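Side-chain contact in NIF3-related protein (Bacillus cereus, PDB 2GX8), which is of unknown function but belongs to the NIF3 family and carries a dimetal-binding motif, occupied here by zinc, together with a probable regulatory domain: residues 31-36 with 378-383. Sequence-based numbering, arbitrary orientation.
Sequences GHEIIS and KKLNVH
Ile-34 and Val-382 meet tip to tip: the terminal methyl CD1 of Ile-34 lies 3.9 Å from CG2 and 4.0 Å from CG1 of Val-382, against both branches. Reach comes from the isoleucine's torsions, with CG1 anti to the carbonyl carbon (chi1 -62°) and CD1 in an extended chain (chi2 175°), whereas the CB of Val-382 already points at the helix. The CA atoms of this pair remain 8.8 Å apart, so side chains alone bridge the gap.

One residue earlier on the helix, Glu-33 slants across Leu-380, its OE1 coming to 4.2 Å from CD2. That is a loose van der Waals approach; the carboxylate's strongest polar partner lies outside the two segments: Lys-27, whose NZ forms a salt bridge with OE1. The aliphatic part of Glu-33 runs extended (chi2 -175°), which carries the acid out to the leucine's methyl.

Only 145 Å² is buried, counting both sides, in keeping with one apolar pair and one looser carboxylate-to-methyl approach. The contact packs helix 31-38, near the start of the modelled chain, against a loop some 340 residues on, which leaves helix 362-377 through a Schellman motif (Lys-379 at C-prime) and leads to strand 383-386. Leu-380 also touches Leu-37, while Ile-34 and Val-382 both rest on Val-67 of strand 66-70, the neighbour of strand 383-386, outermost within this chain in the mixed sheet.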
ATOM      1  N   GLY C  31     -19.585  36.564   4.120  1.00 58.90           N
ATOM      2  CA  GLY C  31     -18.833  35.518   4.810  1.00 56.89           C
ATOM      3  C   GLY C  31     -17.351  35.493   4.473  1.00 56.60           C
ATOM      4  O   GLY C  31     -16.517  35.308   5.374  1.00 55.22           O
ATOM      5  N   HIS C  32     -17.027  35.726   3.194  1.00 56.40           N
ATOM      6  CA  HIS C  32     -15.646  35.674   2.701  1.00 56.89           C
ATOM      7  C   HIS C  32     -14.704  36.629   3.390  1.00 57.86           C
ATOM      8  O   HIS C  32     -13.551  36.289   3.651  1.00 58.98           O
ATOM      9  CB  HIS C  32     -15.568  35.956   1.210  1.00 56.77           C
ATOM     10  CG  HIS C  32     -16.175  34.899   0.352  1.00 56.25           C
ATOM     11  ND1 HIS C  32     -15.775  33.583   0.405  1.00 55.01           N
ATOM     12  CD2 HIS C  32     -17.084  34.981  -0.647  1.00 55.72           C
ATOM     13  CE1 HIS C  32     -16.458  32.886  -0.487  1.00 58.21           C
ATOM     14  NE2 HIS C  32     -17.250  33.713  -1.147  1.00 57.16           N
ATOM     15  N   GLU C  33     -15.209  37.827   3.657  1.00 57.93           N
ATOM     16  CA  GLU C  33     -14.466  38.879   4.309  1.00 58.22           C
ATOM     17  C   GLU C  33     -14.162  38.478   5.729  1.00 57.69           C
ATOM     18  O   GLU C  33     -13.014  38.553   6.160  1.00 59.22           O
ATOM     19  CB  GLU C  33     -15.288  40.150   4.302  1.00 57.97           C
ATOM     20  CG  GLU C  33     -15.633  40.592   2.892  1.00 62.29           C
ATOM     21  CD  GLU C  33     -16.347  41.938   2.848  1.00 62.48           C
ATOM     22  OE1 GLU C  33     -16.137  42.765   3.798  1.00 62.21           O
ATOM     23  OE2 GLU C  33     -17.099  42.164   1.854  1.00 66.00           O
ATOM     24  N   ILE C  34     -15.190  38.058   6.453  1.00 56.18           N
ATOM     25  CA  ILE C  34     -15.019  37.596   7.835  1.00 55.58           C
ATOM     26  C   ILE C  34     -13.998  36.477   7.903  1.00 54.30           C
ATOM     27  O   ILE C  34     -13.035  36.546   8.651  1.00 54.80           O
ATOM     28  CB  ILE C  34     -16.366  37.151   8.411  1.00 55.64           C
ATOM     29  CG1 ILE C  34     -17.286  38.380   8.422  1.00 58.96           C
ATOM     30  CG2 ILE C  34     -16.202  36.537   9.803  1.00 54.71           C
ATOM     31  CD1 ILE C  34     -18.684  38.112   8.834  1.00 60.89           C
ATOM     32  N   ILE C  35     -14.212  35.456   7.089  1.00 53.77           N
ATOM     33  CA  ILE C  35     -13.324  34.307   7.002  1.00 52.54           C
ATOM     34  C   ILE C  35     -11.911  34.737   6.647  1.00 52.96           C
ATOM     35  O   ILE C  35     -10.951  34.252   7.234  1.00 54.44           O
ATOM     36  CB  ILE C  35     -13.905  33.267   6.009  1.00 51.76           C
ATOM     37  CG1 ILE C  35     -15.130  32.626   6.649  1.00 51.32           C
ATOM     38  CG2 ILE C  35     -12.896  32.222   5.606  1.00 49.68           C
ATOM     39  CD1 ILE C  35     -14.877  32.142   8.053  1.00 51.48           C
ATOM     40  N   SER C  36     -11.792  35.691   5.731  1.00 53.36           N
ATOM     41  CA  SER C  36     -10.489  36.193   5.327  1.00 53.14           C
ATOM     42  C   SER C  36      -9.774  36.883   6.497  1.00 53.09           C
ATOM     43  O   SER C  36      -8.553  36.857   6.573  1.00 52.89           O
ATOM     44  CB  SER C  36     -10.613  37.135   4.139  1.00 52.90           C
ATOM     45  OG  SER C  36      -9.358  37.315   3.540  1.00 51.22           O
ATOM     46  N   LYS C 378     -11.913  47.066  11.444  1.00 59.28           N
ATOM     47  CA  LYS C 378     -12.259  47.302  10.042  1.00 58.85           C
ATOM     48  C   LYS C 378     -13.687  47.786   9.784  1.00 57.65           C
ATOM     49  O   LYS C 378     -14.242  47.545   8.716  1.00 57.31           O
ATOM     50  CB  LYS C 378     -11.855  46.109   9.167  1.00 59.52           C
ATOM     51  CG  LYS C 378     -10.348  46.027   9.041  1.00 62.34           C
ATOM     52  CD  LYS C 378      -9.848  44.931   8.136  1.00 65.44           C
ATOM     53  CE  LYS C 378      -8.329  45.050   8.044  1.00 67.99           C
ATOM     54  NZ  LYS C 378      -7.713  44.011   7.188  1.00 70.36           N
ATOM     55  N   LYS C 379     -14.258  48.466  10.779  1.00 56.97           N
ATOM     56  CA  LYS C 379     -15.574  49.122  10.693  1.00 56.82           C
ATOM     57  C   LYS C 379     -16.757  48.233  10.336  1.00 56.03           C
ATOM     58  O   LYS C 379     -17.838  48.752  10.044  1.00 55.93           O
ATOM     59  CB  LYS C 379     -15.550  50.283   9.672  1.00 57.24           C
ATOM     60  CG  LYS C 379     -14.392  51.320   9.723  1.00 58.80           C
ATOM     61  CD  LYS C 379     -14.371  52.277  10.934  1.00 60.84           C
ATOM     62  CE  LYS C 379     -13.621  51.711  12.155  1.00 61.19           C
ATOM     63  NZ  LYS C 379     -13.443  52.722  13.247  1.00 59.41           N
ATOM     64  N   LEU C 380     -16.554  46.915  10.357  1.00 54.62           N
ATOM     65  CA  LEU C 380     -17.581  45.937   9.978  1.00 53.25           C
ATOM     66  C   LEU C 380     -18.691  45.781  10.988  1.00 53.02           C
ATOM     67  O   LEU C 380     -18.460  45.729  12.195  1.00 53.50           O
ATOM     68  CB  LEU C 380     -16.961  44.572   9.684  1.00 52.37           C
ATOM     69  CG  LEU C 380     -16.087  44.550   8.439  1.00 51.19           C
ATOM     70  CD1 LEU C 380     -15.540  43.164   8.202  1.00 49.43           C
ATOM     71  CD2 LEU C 380     -16.894  45.029   7.238  1.00 48.17           C
ATOM     72  N   ASN C 381     -19.903  45.686  10.473  1.00 52.75           N
ATOM     73  CA  ASN C 381     -21.077  45.587  11.305  1.00 53.13           C
ATOM     74  C   ASN C 381     -21.450  44.119  11.541  1.00 53.00           C
ATOM     75  O   ASN C 381     -22.419  43.610  10.966  1.00 53.06           O
ATOM     76  CB  ASN C 381     -22.218  46.370  10.650  1.00 53.40           C
ATOM     77  CG  ASN C 381     -23.427  46.515  11.549  1.00 54.98           C
ATOM     78  OD1 ASN C 381     -23.492  45.925  12.624  1.00 56.51           O
ATOM     79  ND2 ASN C 381     -24.396  47.317  11.111  1.00 56.91           N
ATOM     80  N   VAL C 382     -20.650  43.452  12.380  1.00 52.58           N
ATOM     81  CA  VAL C 382     -20.861  42.046  12.738  1.00 52.87           C
ATOM     82  C   VAL C 382     -20.700  41.862  14.238  1.00 52.88           C
ATOM     83  O   VAL C 382     -19.774  42.397  14.843  1.00 52.82           O
ATOM     84  CB  VAL C 382     -19.825  41.058  12.116  1.00 52.84           C
ATOM     85  CG1 VAL C 382     -20.409  39.657  12.111  1.00 51.31           C
ATOM     86  CG2 VAL C 382     -19.464  41.407  10.714  1.00 52.48           C
ATOM     87  N   HIS C 383     -21.591  41.072  14.820  1.00 53.73           N
ATOM     88  CA  HIS C 383     -21.545  40.735  16.226  1.00 54.79           C
ATOM     89  C   HIS C 383     -21.046  39.276  16.287  1.00 53.92           C
ATOM     90  O   HIS C 383     -21.645  38.394  15.687  1.00 54.71           O
ATOM     91  CB  HIS C 383     -22.958  40.849  16.805  1.00 55.50           C
ATOM     92  CG  HIS C 383     -23.020  40.849  18.307  1.00 60.34           C
ATOM     93  ND1 HIS C 383     -22.354  39.924  19.090  1.00 62.13           N
ATOM     94  CD2 HIS C 383     -23.734  41.619  19.166  1.00 64.20           C
ATOM     95  CE1 HIS C 383     -22.623  40.148  20.365  1.00 62.90           C
ATOM     96  NE2 HIS C 383     -23.466  41.165  20.439  1.00 66.53           N
TER